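Local atomic coordinates of 14 kDa fatty acid-binding protein (Schistosoma mansoni, PDB entry 1VYF), a protein that binds long-chain fatty acids such as oleic and arachidonic acid inside a beta-barrel and may transport them through the cytoplasm. Residues Glu74-Gly79 against Gln96-Pro101; Ser23-Ser28 against Pro101-Val106; Gly8-Ser13 against Arg109-Asp114. All blocks are in the same frame, centred on the assembly; numbering follows the deposited sequence. Where two conformers were deposited one is given.

Contact 1 of 3, residues Glu74-Gly79 against Gln96-Pro101; sequences EKTSDG and QTQVDP. With OLA (oleic acid), chain B.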
ATOM      1  N   GLU A  74       8.192  -1.568 -10.079  1.00 41.57           N
ATOM      2  CA  GLU A  74       8.229  -1.360  -8.637  1.00 41.34           C
ATOM      3  C   GLU A  74       9.005  -2.512  -8.024  1.00 40.46           C
ATOM      4  O   GLU A  74       8.915  -3.640  -8.495  1.00 39.42           O
ATOM      5  CB  GLU A  74       6.795  -1.326  -8.055  1.00 41.07           C
ATOM      6  CG  GLU A  74       6.680  -0.685  -6.672  1.00 43.40           C
ATOM      7  CD  GLU A  74       5.411  -1.059  -5.914  1.00 45.12           C
ATOM      8  OE1 GLU A  74       4.355  -1.289  -6.579  1.00 42.36           O
ATOM      9  OE2 GLU A  74       5.485  -1.132  -4.642  1.00 43.54           O
ATOM     10  N   LYS A  75       9.798  -2.211  -6.996  1.00 41.00           N
ATOM     11  CA  LYS A  75      10.334  -3.226  -6.095  1.00 41.37           C
ATOM     12  C   LYS A  75       9.623  -3.051  -4.739  1.00 40.08           C
ATOM     13  O   LYS A  75       9.589  -1.941  -4.179  1.00 40.63           O
ATOM     14  CB  LYS A  75      11.851  -3.091  -5.924  1.00 41.91           C
ATOM     15  CG  LYS A  75      12.492  -4.344  -5.282  1.00 45.91           C
ATOM     16  CD  LYS A  75      13.904  -4.094  -4.715  1.00 48.69           C
ATOM     17  CE  LYS A  75      14.955  -4.904  -5.472  1.00 50.79           C
ATOM     18  NZ  LYS A  75      16.264  -4.921  -4.744  1.00 53.36           N
ATOM     19  N   THR A  76       9.033  -4.138  -4.247  1.00 38.16           N
ATOM     20  CA  THR A  76       8.244  -4.108  -3.024  1.00 37.47           C
ATOM     21  C   THR A  76       9.195  -4.066  -1.839  1.00 37.50           C
ATOM     22  O   THR A  76      10.392  -4.294  -1.996  1.00 37.66           O
ATOM     23  CB  THR A  76       7.323  -5.368  -2.901  1.00 37.01           C
ATOM     24  OG1 THR A  76       8.111  -6.568  -2.834  1.00 32.24           O
ATOM     25  CG2 THR A  76       6.449  -5.540  -4.123  1.00 36.06           C
ATOM     26  N   SER A  77       8.657  -3.798  -0.654  1.00 39.00           N
ATOM     27  CA  SER A  77       9.471  -3.737   0.563  1.00 40.12           C
ATOM     28  C   SER A  77      10.198  -5.053   0.856  1.00 40.14           C
ATOM     29  O   SER A  77      11.301  -5.071   1.384  1.00 42.21           O
ATOM     30  CB  SER A  77       8.639  -3.282   1.781  1.00 39.84           C
ATOM     31  OG  SER A  77       7.354  -3.879   1.856  1.00 42.47           O
ATOM     32  N   ASP A  78       9.588  -6.163   0.488  1.00 40.13           N
ATOM     33  CA  ASP A  78      10.176  -7.461   0.749  1.00 39.25           C
ATOM     34  C   ASP A  78      11.132  -7.943  -0.355  1.00 40.09           C
ATOM     35  O   ASP A  78      11.735  -9.006  -0.226  1.00 39.57           O
ATOM     36  CB  ASP A  78       9.078  -8.493   0.996  1.00 39.17           C
ATOM     37  CG  ASP A  78       8.163  -8.663  -0.172  1.00 37.24           C
ATOM     38  OD1 ASP A  78       7.443  -7.709  -0.536  1.00 36.54           O
ATOM     39  OD2 ASP A  78       8.094  -9.736  -0.803  1.00 36.22           O
ATOM     40  N   GLY A  79      11.243  -7.167  -1.430  1.00 40.77           N
ATOM     41  CA  GLY A  79      12.230  -7.399  -2.475  1.00 41.61           C
ATOM     42  C   GLY A  79      11.764  -7.946  -3.811  1.00 42.10           C
ATOM     43  O   GLY A  79      12.601  -8.243  -4.666  1.00 42.49           O
ATOM     44  N   GLN A  96      -4.430  -0.415  -6.288  1.00 29.16           N
ATOM     45  CA  GLN A  96      -3.117  -0.751  -6.805  1.00 30.07           C
ATOM     46  C   GLN A  96      -3.032  -2.240  -7.053  1.00 31.21           C
ATOM     47  O   GLN A  96      -3.311  -3.062  -6.172  1.00 30.33           O
ATOM     48  CB  GLN A  96      -2.022  -0.334  -5.822  1.00 29.55           C
ATOM     49  CG  GLN A  96      -0.612  -0.680  -6.267  1.00 30.58           C
ATOM     50  CD  GLN A  96       0.433  -0.208  -5.340  1.00 32.67           C
ATOM     51  OE1 GLN A  96       0.133   0.207  -4.224  1.00 32.71           O
ATOM     52  NE2 GLN A  96       1.688  -0.228  -5.803  1.00 31.49           N
ATOM     53  N   THR A  97      -2.626  -2.597  -8.269  1.00 30.57           N
ATOM     54  CA  THR A  97      -2.446  -3.974  -8.632  1.00 31.42           C
ATOM     55  C   THR A  97      -0.944  -4.194  -8.805  1.00 31.67           C
ATOM     56  O   THR A  97      -0.284  -3.424  -9.496  1.00 32.69           O
ATOM     57  CB  THR A  97      -3.285  -4.282  -9.918  1.00 31.31           C
ATOM     58  OG1 THR A  97      -4.686  -4.105  -9.625  1.00 34.06           O
ATOM     59  CG2 THR A  97      -3.203  -5.693 -10.284  1.00 34.17           C
ATOM     60  N   GLN A  98      -0.404  -5.194  -8.135  1.00 31.69           N
ATOM     61  CA  GLN A  98       1.005  -5.547  -8.214  1.00 33.42           C
ATOM     62  C   GLN A  98       1.113  -6.961  -8.755  1.00 34.73           C
ATOM     63  O   GLN A  98       0.648  -7.906  -8.136  1.00 35.06           O
ATOM     64  CB  GLN A  98       1.669  -5.490  -6.838  1.00 33.32           C
ATOM     65  CG  GLN A  98       1.725  -4.105  -6.260  1.00 33.32           C
ATOM     66  CD  GLN A  98       2.475  -4.032  -4.912  1.00 32.49           C
ATOM     67  OE1 GLN A  98       2.283  -4.864  -4.046  1.00 35.30           O
ATOM     68  NE2 GLN A  98       3.317  -3.018  -4.756  1.00 31.25           N
ATOM     69  N   VAL A  99       1.747  -7.115  -9.906  1.00 36.77           N
ATOM     70  CA  VAL A  99       1.854  -8.424 -10.539  1.00 37.66           C
ATOM     71  C   VAL A  99       3.301  -8.897 -10.464  1.00 38.73           C
ATOM     72  O   VAL A  99       4.170  -8.325 -11.123  1.00 37.93           O
ATOM     73  CB  VAL A  99       1.342  -8.392 -12.003  1.00 37.56           C
ATOM     74  CG1 VAL A  99       1.437  -9.777 -12.644  1.00 38.86           C
ATOM     75  CG2 VAL A  99      -0.087  -7.899 -12.065  1.00 37.61           C
ATOM     76  N   ASP A 100       3.550  -9.886  -9.595  1.00 40.43           N
ATOM     77  CA  ASP A 100       4.749 -10.726  -9.667  1.00 42.00           C
ATOM     78  C   ASP A 100       4.456 -12.037 -10.462  1.00 43.46           C
ATOM     79  O   ASP A 100       3.315 -12.291 -10.862  1.00 43.53           O
ATOM     80  CB  ASP A 100       5.409 -10.917  -8.264  1.00 41.62           C
ATOM     81  CG  ASP A 100       4.733 -11.965  -7.372  1.00 42.99           C
ATOM     82  OD1 ASP A 100       4.199 -11.606  -6.269  1.00 37.53           O
ATOM     83  OD2 ASP A 100       4.786 -13.186  -7.619  1.00 42.13           O
ATOM     84  N   PRO A 101       5.485 -12.817 -10.789  1.00 44.99           N
ATOM     85  CA  PRO A 101       5.290 -14.017 -11.626  1.00 44.84           C
ATOM     86  C   PRO A 101       4.521 -15.141 -10.940  1.00 44.75           C
ATOM     87  O   PRO A 101       3.879 -15.944 -11.631  1.00 46.16           O
ATOM     88  CB  PRO A 101       6.725 -14.462 -11.926  1.00 45.06           C
ATOM     89  CG  PRO A 101       7.542 -13.264 -11.696  1.00 45.48           C
ATOM     90  CD  PRO A 101       6.912 -12.604 -10.484  1.00 44.99           C
TER
HETATM   91  C1  OLA B1134      -0.117  -1.538   3.226  0.50 41.39           C
HETATM   92  O1  OLA B1134       0.020  -0.460   2.669  0.50 39.33           O
HETATM   93  O2  OLA B1134      -0.402  -1.478   4.518  0.50 36.45           O
HETATM   94  C2  OLA B1134      -0.059  -2.917   2.567  0.50 42.79           C
HETATM   95  C3  OLA B1134       0.864  -3.135   1.357  0.50 45.58           C
HETATM   96  C4  OLA B1134       1.747  -4.406   1.488  0.50 46.40           C
HETATM   97  C5  OLA B1134       1.578  -5.484   0.409  0.50 45.02           C
HETATM   98  C6  OLA B1134       2.046  -6.875   0.861  0.50 44.81           C
HETATM   99  C7  OLA B1134       3.530  -7.156   0.671  0.50 44.29           C
HETATM  100  C8  OLA B1134       4.380  -6.744   1.870  0.50 45.94           C
HETATM  101  C9  OLA B1134       5.184  -7.894   2.428  0.50 45.67           C
HETATM  102  C10 OLA B1134       5.918  -7.796   3.548  0.50 47.24           C
HETATM  103  C11 OLA B1134       6.016  -6.538   4.386  0.50 47.79           C
HETATM  104  C12 OLA B1134       7.454  -6.246   4.822  0.50 48.58           C
HETATM  105  C13 OLA B1134       7.547  -5.182   5.925  0.50 47.92           C
HETATM  106  C14 OLA B1134       7.235  -3.753   5.467  0.50 50.11           C
HETATM  107  C15 OLA B1134       5.776  -3.344   5.702  0.50 49.95           C
HETATM  108  C16 OLA B1134       5.380  -2.137   4.843  0.50 50.39           C
HETATM  109  C17 OLA B1134       4.169  -2.412   3.944  0.50 49.11           C
HETATM  110  C18 OLA B1134       2.898  -2.051   4.672  0.50 47.90           C
HETATM  111  O   HOH W   1       3.650  -0.132  -3.158  1.00 44.74           O
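E74 and Q98 meet inside the beta-barrel of this fatty acid-binding protein, where the end of strand 72-75 faces strand 93-99 across the intervening strand 81-88. The bond between them runs from NE2 of Q98 to OE1 of E74 at 2.7 Å, with an N-H...O angle of 156°. It reaches the carboxylate on its syn side, somewhat out of the carboxylate plane, while the acceptor lies almost in the amide plane of Q98. The side chains of Q96 and E74 approach from opposite directions, their amide and carboxylate planes 26° apart. NE2 of Q96 comes within 3.0 Å of OE1 of E74, but the angle is too poor for a hydrogen bond, and a water joins the two groups instead. That water donates to OE2 of E74 at 2.6 Å and accepts from NE2 of Q96 at 3.3 Å.

Long polar side chains suit these inward positions because they can span the intervening strand. E74 does so with CG anti to its backbone N (chi1 -161°) and an extended chain beyond. OG of S84, on the middle strand, is also hydrogen-bonded to OE1 of E74, so this oxygen is gripped from two strands. The amide of Q96 is fixed at its other end, where OE1 takes a hydrogen bond from R109, a residue that binds the oleate; Q96 is thus a second-shell residue of the ligand site.

T76 starts the type I turn that follows, closed by G79 N to T76 O at 3.0 Å; a side chain would obstruct the backbone shape of G79. Within the turn the hydroxyl of T76 donates to D78, whose carboxylate also pairs with R80. The oleic acid chain bends past this turn, its C14 lying 3.6 Å from OG of S77 and its C9 3.7 Å from OD1 of D78.

Contact 2 of 3, residues Ser23-Ser28 against Pro101-Val106; sequences SKLGVS and PKNTTV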
ATOM      1  N   SER A  23       2.318 -14.842   3.775  1.00 35.48           N
ATOM      2  CA  SER A  23       2.622 -16.251   3.746  1.00 36.53           C
ATOM      3  C   SER A  23       2.327 -16.763   2.342  1.00 36.72           C
ATOM      4  O   SER A  23       3.153 -17.464   1.727  1.00 37.40           O
ATOM      5  CB  SER A  23       1.775 -16.984   4.792  1.00 35.70           C
ATOM      6  OG  SER A  23       2.248 -18.312   4.928  1.00 40.39           O
ATOM      7  N   LYS A  24       1.154 -16.395   1.838  1.00 36.40           N
ATOM      8  CA  LYS A  24       0.727 -16.742   0.484  1.00 36.54           C
ATOM      9  C   LYS A  24       1.644 -16.179  -0.610  1.00 35.87           C
ATOM     10  O   LYS A  24       1.906 -16.851  -1.606  1.00 36.31           O
ATOM     11  CB  LYS A  24      -0.723 -16.290   0.268  1.00 36.53           C
ATOM     12  CG  LYS A  24      -1.289 -16.628  -1.109  1.00 37.94           C
ATOM     13  CD  LYS A  24      -2.802 -16.547  -1.122  1.00 39.09           C
ATOM     14  CE  LYS A  24      -3.374 -17.007  -2.463  1.00 39.77           C
ATOM     15  NZ  LYS A  24      -3.490 -18.488  -2.515  1.00 40.69           N
ATOM     16  N   LEU A  25       2.146 -14.963  -0.408  1.00 34.98           N
ATOM     17  CA  LEU A  25       3.071 -14.302  -1.331  1.00 35.36           C
ATOM     18  C   LEU A  25       4.475 -14.889  -1.361  1.00 36.11           C
ATOM     19  O   LEU A  25       5.305 -14.476  -2.196  1.00 36.83           O
ATOM     20  CB  LEU A  25       3.177 -12.803  -0.992  1.00 34.75           C
ATOM     21  CG  LEU A  25       1.922 -11.990  -1.277  1.00 33.51           C
ATOM     22  CD1 LEU A  25       2.057 -10.559  -0.723  1.00 31.65           C
ATOM     23  CD2 LEU A  25       1.593 -11.981  -2.758  1.00 32.62           C
ATOM     24  N   GLY A  26       4.757 -15.776  -0.414  1.00 36.03           N
ATOM     25  CA  GLY A  26       6.030 -16.458  -0.315  1.00 36.22           C
ATOM     26  C   GLY A  26       7.091 -15.666   0.429  1.00 36.26           C
ATOM     27  O   GLY A  26       8.289 -15.974   0.278  1.00 36.21           O
ATOM     28  N   VAL A  27       6.685 -14.639   1.189  1.00 35.04           N
ATOM     29  CA  VAL A  27       7.615 -13.796   1.913  1.00 35.07           C
ATOM     30  C   VAL A  27       8.358 -14.596   2.965  1.00 35.03           C
ATOM     31  O   VAL A  27       7.774 -15.432   3.654  1.00 35.54           O
ATOM     32  CB  VAL A  27       6.909 -12.573   2.587  1.00 35.13           C
ATOM     33  CG1 VAL A  27       7.906 -11.706   3.348  1.00 33.76           C
ATOM     34  CG2 VAL A  27       6.202 -11.734   1.538  1.00 36.54           C
ATOM     35  N   SER A  28       9.647 -14.323   3.121  1.00 34.81           N
ATOM     36  CA  SER A  28      10.472 -15.102   4.002  1.00 34.88           C
ATOM     37  C   SER A  28       9.933 -15.001   5.425  1.00 35.45           C
ATOM     38  O   SER A  28       9.282 -14.012   5.795  1.00 33.80           O
ATOM     39  CB  SER A  28      11.921 -14.622   3.958  1.00 35.23           C
ATOM     40  OG  SER A  28      12.084 -13.436   4.710  1.00 33.06           O
ATOM     41  N   PRO A 101       5.485 -12.817 -10.789  1.00 44.99           N
ATOM     42  CA  PRO A 101       5.290 -14.017 -11.626  1.00 44.84           C
ATOM     43  C   PRO A 101       4.521 -15.141 -10.940  1.00 44.75           C
ATOM     44  O   PRO A 101       3.879 -15.944 -11.631  1.00 46.16           O
ATOM     45  CB  PRO A 101       6.725 -14.462 -11.926  1.00 45.06           C
ATOM     46  CG  PRO A 101       7.542 -13.264 -11.696  1.00 45.48           C
ATOM     47  CD  PRO A 101       6.912 -12.604 -10.484  1.00 44.99           C
ATOM     48  N   LYS A 102       4.605 -15.208  -9.613  1.00 44.04           N
ATOM     49  CA  LYS A 102       3.865 -16.194  -8.839  1.00 43.05           C
ATOM     50  C   LYS A 102       2.426 -15.731  -8.507  1.00 42.09           C
ATOM     51  O   LYS A 102       1.496 -16.539  -8.541  1.00 41.68           O
ATOM     52  CB  LYS A 102       4.646 -16.557  -7.582  1.00 43.25           C
ATOM     53  CG  LYS A 102       5.972 -17.275  -7.830  1.00 44.71           C
ATOM     54  CD  LYS A 102       6.614 -17.741  -6.497  1.00 46.33           C
ATOM     55  CE  LYS A 102       8.039 -18.259  -6.669  1.00 48.27           C
ATOM     56  NZ  LYS A 102       8.766 -18.392  -5.360  1.00 50.50           N
ATOM     57  N   ASN A 103       2.234 -14.432  -8.249  1.00 40.29           N
ATOM     58  CA  ASN A 103       0.966 -13.921  -7.712  1.00 39.40           C
ATOM     59  C   ASN A 103       0.639 -12.492  -8.109  1.00 38.09           C
ATOM     60  O   ASN A 103       1.487 -11.743  -8.571  1.00 38.10           O
ATOM     61  CB  ASN A 103       0.988 -13.942  -6.197  1.00 39.41           C
ATOM     62  CG  ASN A 103       0.726 -15.316  -5.613  1.00 39.71           C
ATOM     63  OD1 ASN A 103      -0.331 -15.900  -5.832  1.00 44.09           O
ATOM     64  ND2 ASN A 103       1.669 -15.819  -4.851  1.00 36.25           N
ATOM     65  N   THR A 104      -0.618 -12.129  -7.904  1.00 36.43           N
ATOM     66  CA  THR A 104      -1.093 -10.779  -8.097  1.00 35.40           C
ATOM     67  C   THR A 104      -1.688 -10.291  -6.782  1.00 33.52           C
ATOM     68  O   THR A 104      -2.461 -11.014  -6.163  1.00 32.54           O
ATOM     69  CB  THR A 104      -2.107 -10.769  -9.238  1.00 36.92           C
ATOM     70  OG1 THR A 104      -1.382 -10.911 -10.483  1.00 38.87           O
ATOM     71  CG2 THR A 104      -2.834  -9.413  -9.362  1.00 36.83           C
ATOM     72  N   THR A 105      -1.270  -9.099  -6.362  1.00 31.41           N
ATOM     73  CA  THR A 105      -1.766  -8.431  -5.137  1.00 29.84           C
ATOM     74  C   THR A 105      -2.592  -7.219  -5.526  1.00 28.77           C
ATOM     75  O   THR A 105      -2.140  -6.387  -6.295  1.00 28.74           O
ATOM     76  CB  THR A 105      -0.600  -7.976  -4.281  1.00 29.27           C
ATOM     77  OG1 THR A 105       0.281  -9.073  -4.033  1.00 28.76           O
ATOM     78  CG2 THR A 105      -1.110  -7.466  -2.862  1.00 29.47           C
ATOM     79  N   VAL A 106      -3.814  -7.132  -5.008  1.00 27.27           N
ATOM     80  CA  VAL A 106      -4.664  -5.988  -5.225  1.00 26.88           C
ATOM     81  C   VAL A 106      -4.743  -5.232  -3.887  1.00 26.46           C
ATOM     82  O   VAL A 106      -5.054  -5.832  -2.839  1.00 27.31           O
ATOM     83  CB  VAL A 106      -6.024  -6.359  -5.707  1.00 26.81           C
ATOM     84  CG1 VAL A 106      -6.840  -5.132  -5.951  1.00 28.12           C
ATOM     85  CG2 VAL A 106      -5.921  -7.202  -6.994  1.00 29.06           C
TER
HETATM   86  O   HOH W   2       4.367 -14.231  -4.452  1.00 38.61           O
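The helical lid of the fatty acid-binding protein fold meets the barrel here: K24 and L25, at the end of helix 18-24, meet N103, just before strand 104-112, and T105 within it. L25 is the main apolar contributor. Its CD2 methyl lies 4.0 Å from CB of N103 and 3.4 Å from OG1 of T105, whose side chain crosses that of L25 at about a right angle. With CG anti to the carbonyl carbon (chi1 -69°), the leucine sends its branched end closer to the strand than the direction of its first bond would suggest. A branched apolar residue fits, since L25 also touches V122 of the neighbouring strand and the bound oleic acid, joining lid, wall and ligand.

The polar part is carried by the short amide of N103. Its ND2 stands 3.4 Å from O of K24. A water that accepts from ND2 of N103 at 3.2 Å also lies close to O of L25, and so probably bridges the two.

The helix finishes in a Schellman motif in which G26 takes the positive phi (85°), a conformation easily adopted without a side chain. S28 then serves as N-cap of the next helix, its OG accepting from the backbone N of T31. Inside the Schellman turn, N of G26 returns to O of S23 at 3.2 Å.

Contact 3 of 3, residues Gly8-Ser13 against Arg109-Asp114; sequences GKWKLS and REVDGD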
ATOM      1  N   GLY A   8      -1.186  14.185   3.008  1.00 33.27           N
ATOM      2  CA  GLY A   8      -0.693  14.254   4.361  1.00 32.42           C
ATOM      3  C   GLY A   8      -0.083  12.925   4.801  1.00 32.09           C
ATOM      4  O   GLY A   8       0.325  12.103   3.973  1.00 32.35           O
ATOM      5  N   LYS A   9      -0.046  12.710   6.103  1.00 31.95           N
ATOM      6  CA  LYS A   9       0.617  11.552   6.681  1.00 33.22           C
ATOM      7  C   LYS A   9      -0.343  10.667   7.442  1.00 32.74           C
ATOM      8  O   LYS A   9      -1.308  11.156   8.054  1.00 33.09           O
ATOM      9  CB  LYS A   9       1.690  11.997   7.666  1.00 34.20           C
ATOM     10  CG  LYS A   9       2.851  12.701   7.063  1.00 37.49           C
ATOM     11  CD  LYS A   9       4.058  12.648   8.056  1.00 41.99           C
ATOM     12  CE  LYS A   9       5.298  13.184   7.412  1.00 43.15           C
ATOM     13  NZ  LYS A   9       5.657  14.419   8.128  1.00 46.75           N
ATOM     14  N   TRP A  10      -0.015   9.374   7.476  1.00 30.81           N
ATOM     15  CA  TRP A  10      -0.893   8.331   8.008  1.00 30.05           C
ATOM     16  C   TRP A  10      -0.032   7.328   8.758  1.00 29.49           C
ATOM     17  O   TRP A  10       1.058   7.059   8.318  1.00 29.47           O
ATOM     18  CB  TRP A  10      -1.626   7.604   6.851  1.00 28.66           C
ATOM     19  CG  TRP A  10      -2.491   8.501   6.042  1.00 28.98           C
ATOM     20  CD1 TRP A  10      -2.116   9.244   4.945  1.00 28.32           C
ATOM     21  CD2 TRP A  10      -3.883   8.758   6.234  1.00 29.26           C
ATOM     22  NE1 TRP A  10      -3.190   9.951   4.472  1.00 30.74           N
ATOM     23  CE2 TRP A  10      -4.281   9.686   5.254  1.00 29.56           C
ATOM     24  CE3 TRP A  10      -4.843   8.295   7.143  1.00 26.76           C
ATOM     25  CZ2 TRP A  10      -5.601  10.152   5.150  1.00 28.64           C
ATOM     26  CZ3 TRP A  10      -6.139   8.741   7.029  1.00 26.34           C
ATOM     27  CH2 TRP A  10      -6.506   9.668   6.046  1.00 27.39           C
ATOM     28  N   LYS A  11      -0.487   6.823   9.904  1.00 29.64           N
ATOM     29  CA  LYS A  11       0.270   5.820  10.631  1.00 29.24           C
ATOM     30  C   LYS A  11      -0.616   4.594  10.849  1.00 27.73           C
ATOM     31  O   LYS A  11      -1.787   4.703  11.218  1.00 26.57           O
ATOM     32  CB  LYS A  11       0.828   6.374  11.956  1.00 29.75           C
ATOM     33  CG  LYS A  11       1.725   5.384  12.724  1.00 33.43           C
ATOM     34  CD  LYS A  11       2.229   5.974  14.056  1.00 38.60           C
ATOM     35  CE  LYS A  11       3.423   5.211  14.601  1.00 42.35           C
ATOM     36  NZ  LYS A  11       4.311   6.115  15.401  1.00 43.60           N
ATOM     37  N   LEU A  12      -0.049   3.426  10.579  1.00 26.46           N
ATOM     38  CA  LEU A  12      -0.735   2.155  10.798  1.00 26.21           C
ATOM     39  C   LEU A  12      -1.182   2.042  12.231  1.00 27.70           C
ATOM     40  O   LEU A  12      -0.330   2.167  13.116  1.00 26.59           O
ATOM     41  CB  LEU A  12       0.183   0.953  10.528  1.00 26.25           C
ATOM     42  CG  LEU A  12      -0.534  -0.409  10.636  1.00 25.92           C
ATOM     43  CD1 LEU A  12      -1.447  -0.638   9.427  1.00 25.84           C
ATOM     44  CD2 LEU A  12       0.500  -1.485  10.720  1.00 28.64           C
ATOM     45  N   SER A  13      -2.481   1.790  12.418  1.00 28.19           N
ATOM     46  CA  SER A  13      -3.116   1.579  13.747  1.00 29.86           C
ATOM     47  C   SER A  13      -3.539   0.167  14.043  1.00 30.09           C
ATOM     48  O   SER A  13      -3.433  -0.275  15.202  1.00 28.91           O
ATOM     49  CB  SER A  13      -4.309   2.529  13.960  1.00 30.45           C
ATOM     50  OG  SER A  13      -5.355   2.369  13.010  1.00 36.28           O
ATOM     51  N   ARG A 109      -7.109   1.313  -1.251  1.00 25.42           N
ATOM     52  CA  ARG A 109      -6.946   2.315  -0.212  1.00 24.85           C
ATOM     53  C   ARG A 109      -8.107   3.269  -0.301  1.00 26.15           C
ATOM     54  O   ARG A 109      -8.359   3.881  -1.354  1.00 27.41           O
ATOM     55  CB  ARG A 109      -5.653   3.078  -0.401  1.00 24.82           C
ATOM     56  CG  ARG A 109      -4.408   2.194  -0.372  1.00 22.42           C
ATOM     57  CD  ARG A 109      -3.124   2.943  -0.372  1.00 23.80           C
ATOM     58  NE  ARG A 109      -1.992   2.119  -0.007  1.00 24.29           N
ATOM     59  CZ  ARG A 109      -1.259   1.384  -0.826  1.00 27.89           C
ATOM     60  NH1 ARG A 109      -1.511   1.349  -2.119  1.00 28.21           N
ATOM     61  NH2 ARG A 109      -0.250   0.687  -0.333  1.00 29.68           N
ATOM     62  N   GLU A 110      -8.846   3.391   0.784  1.00 25.66           N
ATOM     63  CA  GLU A 110     -10.011   4.235   0.782  1.00 25.69           C
ATOM     64  C   GLU A 110      -9.974   5.122   2.009  1.00 25.54           C
ATOM     65  O   GLU A 110      -9.779   4.614   3.081  1.00 25.07           O
ATOM     66  CB  GLU A 110     -11.256   3.355   0.796  0.50 25.25           C
ATOM     67  CG  GLU A 110     -12.573   4.120   0.883  0.50 27.35           C
ATOM     68  CD  GLU A 110     -13.769   3.355   0.350  0.50 27.89           C
ATOM     69  OE1 GLU A 110     -13.695   2.118   0.207  0.50 31.83           O
ATOM     70  OE2 GLU A 110     -14.788   4.008   0.037  0.50 28.02           O
ATOM     71  N   VAL A 111     -10.201   6.418   1.828  1.00 25.84           N
ATOM     72  CA  VAL A 111     -10.134   7.394   2.919  1.00 25.49           C
ATOM     73  C   VAL A 111     -11.534   7.730   3.337  1.00 26.71           C
ATOM     74  O   VAL A 111     -12.386   8.052   2.504  1.00 25.54           O
ATOM     75  CB  VAL A 111      -9.398   8.685   2.519  1.00 26.42           C
ATOM     76  CG1 VAL A 111      -9.532   9.763   3.590  1.00 26.23           C
ATOM     77  CG2 VAL A 111      -7.926   8.384   2.274  1.00 27.07           C
ATOM     78  N   ASP A 112     -11.782   7.621   4.639  1.00 25.95           N
ATOM     79  CA  ASP A 112     -13.054   8.006   5.241  1.00 27.08           C
ATOM     80  C   ASP A 112     -12.774   8.787   6.492  1.00 27.48           C
ATOM     81  O   ASP A 112     -12.494   8.219   7.553  1.00 27.46           O
ATOM     82  CB  ASP A 112     -13.891   6.785   5.595  1.00 27.68           C
ATOM     83  CG  ASP A 112     -15.258   7.168   6.208  1.00 29.08           C
ATOM     84  OD1 ASP A 112     -15.983   6.275   6.713  1.00 29.95           O
ATOM     85  OD2 ASP A 112     -15.682   8.328   6.210  1.00 29.09           O
ATOM     86  N   GLY A 113     -12.784  10.106   6.364  1.00 28.22           N
ATOM     87  CA  GLY A 113     -12.484  10.956   7.503  1.00 28.28           C
ATOM     88  C   GLY A 113     -11.048  10.800   7.961  1.00 29.25           C
ATOM     89  O   GLY A 113     -10.118  11.113   7.202  1.00 29.46           O
ATOM     90  N   ASP A 114     -10.863  10.360   9.201  1.00 29.54           N
ATOM     91  CA  ASP A 114      -9.529  10.155   9.733  1.00 30.37           C
ATOM     92  C   ASP A 114      -8.996   8.747   9.651  1.00 28.11           C
ATOM     93  O   ASP A 114      -7.959   8.487  10.253  1.00 27.36           O
ATOM     94  CB  ASP A 114      -9.439  10.656  11.168  1.00 31.22           C
ATOM     95  CG  ASP A 114      -9.575  12.160  11.235  1.00 35.86           C
ATOM     96  OD1 ASP A 114      -9.176  12.871  10.258  1.00 39.31           O
ATOM     97  OD2 ASP A 114     -10.092  12.698  12.215  1.00 39.89           O
TER
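W10 and V111 pack together near one end of the beta-barrel, where strand 8-16 faces the end of strand 104-112 and the turn that follows it. The two side chains cross obliquely, and it is the far, six-membered part of the indole that does the touching: CH2 of W10 lies 3.9 Å from CG1 of V111, and CZ2 of W10 is 4.1 Å from CG2 of V111. Both valine methyls therefore bear on the ring, an advantage of a beta-branched residue. The indole reaches across because CG of W10 is anti to the carbonyl carbon (chi1 -61°) and chi2 of 88° turns the indole plane about square to the plane through CA, CB and CG. On V111, chi1 of 171° puts CG1 anti to N and CG2 anti to the carbonyl carbon, which brings CG1 to CH2 and CG2 to CZ2 of W10.

A large flat residue suits this place, since its rim also reaches backbone: O of G113 comes to the edge of the indole, near its plane, and accepts a hydrogen bond from R133. G113 has positive phi, readily adopted by glycine at the turn. The ring's polar end is held by NE1 donating to O of F6, while CZ3 of W10 lies 3.7 Å from O of D114.

How the contacts relate
From the N terminus, strand 8-16 supplies the first half of contact 3, which closes the longest loop only when the chain reaches 109-114. Helix 18-24 follows and starts contact 2, completed at 101-106, so this loop lies within that of contact 3. Contact 1, between 74-79 and 96-101, is innermost; the loops nest without crossing. P101 belongs to both contacts 1 and 2, and Q98 N lies 2.8 Å from T105 O between neighbouring strands. Contact 2 joins the helical lid to the barrel, contact 3 ties the first strand to the far end of strand 104-112, and contact 1 ties strand 72-75 and its turn to strand 93-99. Q96 reaches R109 between contacts 1 and 3.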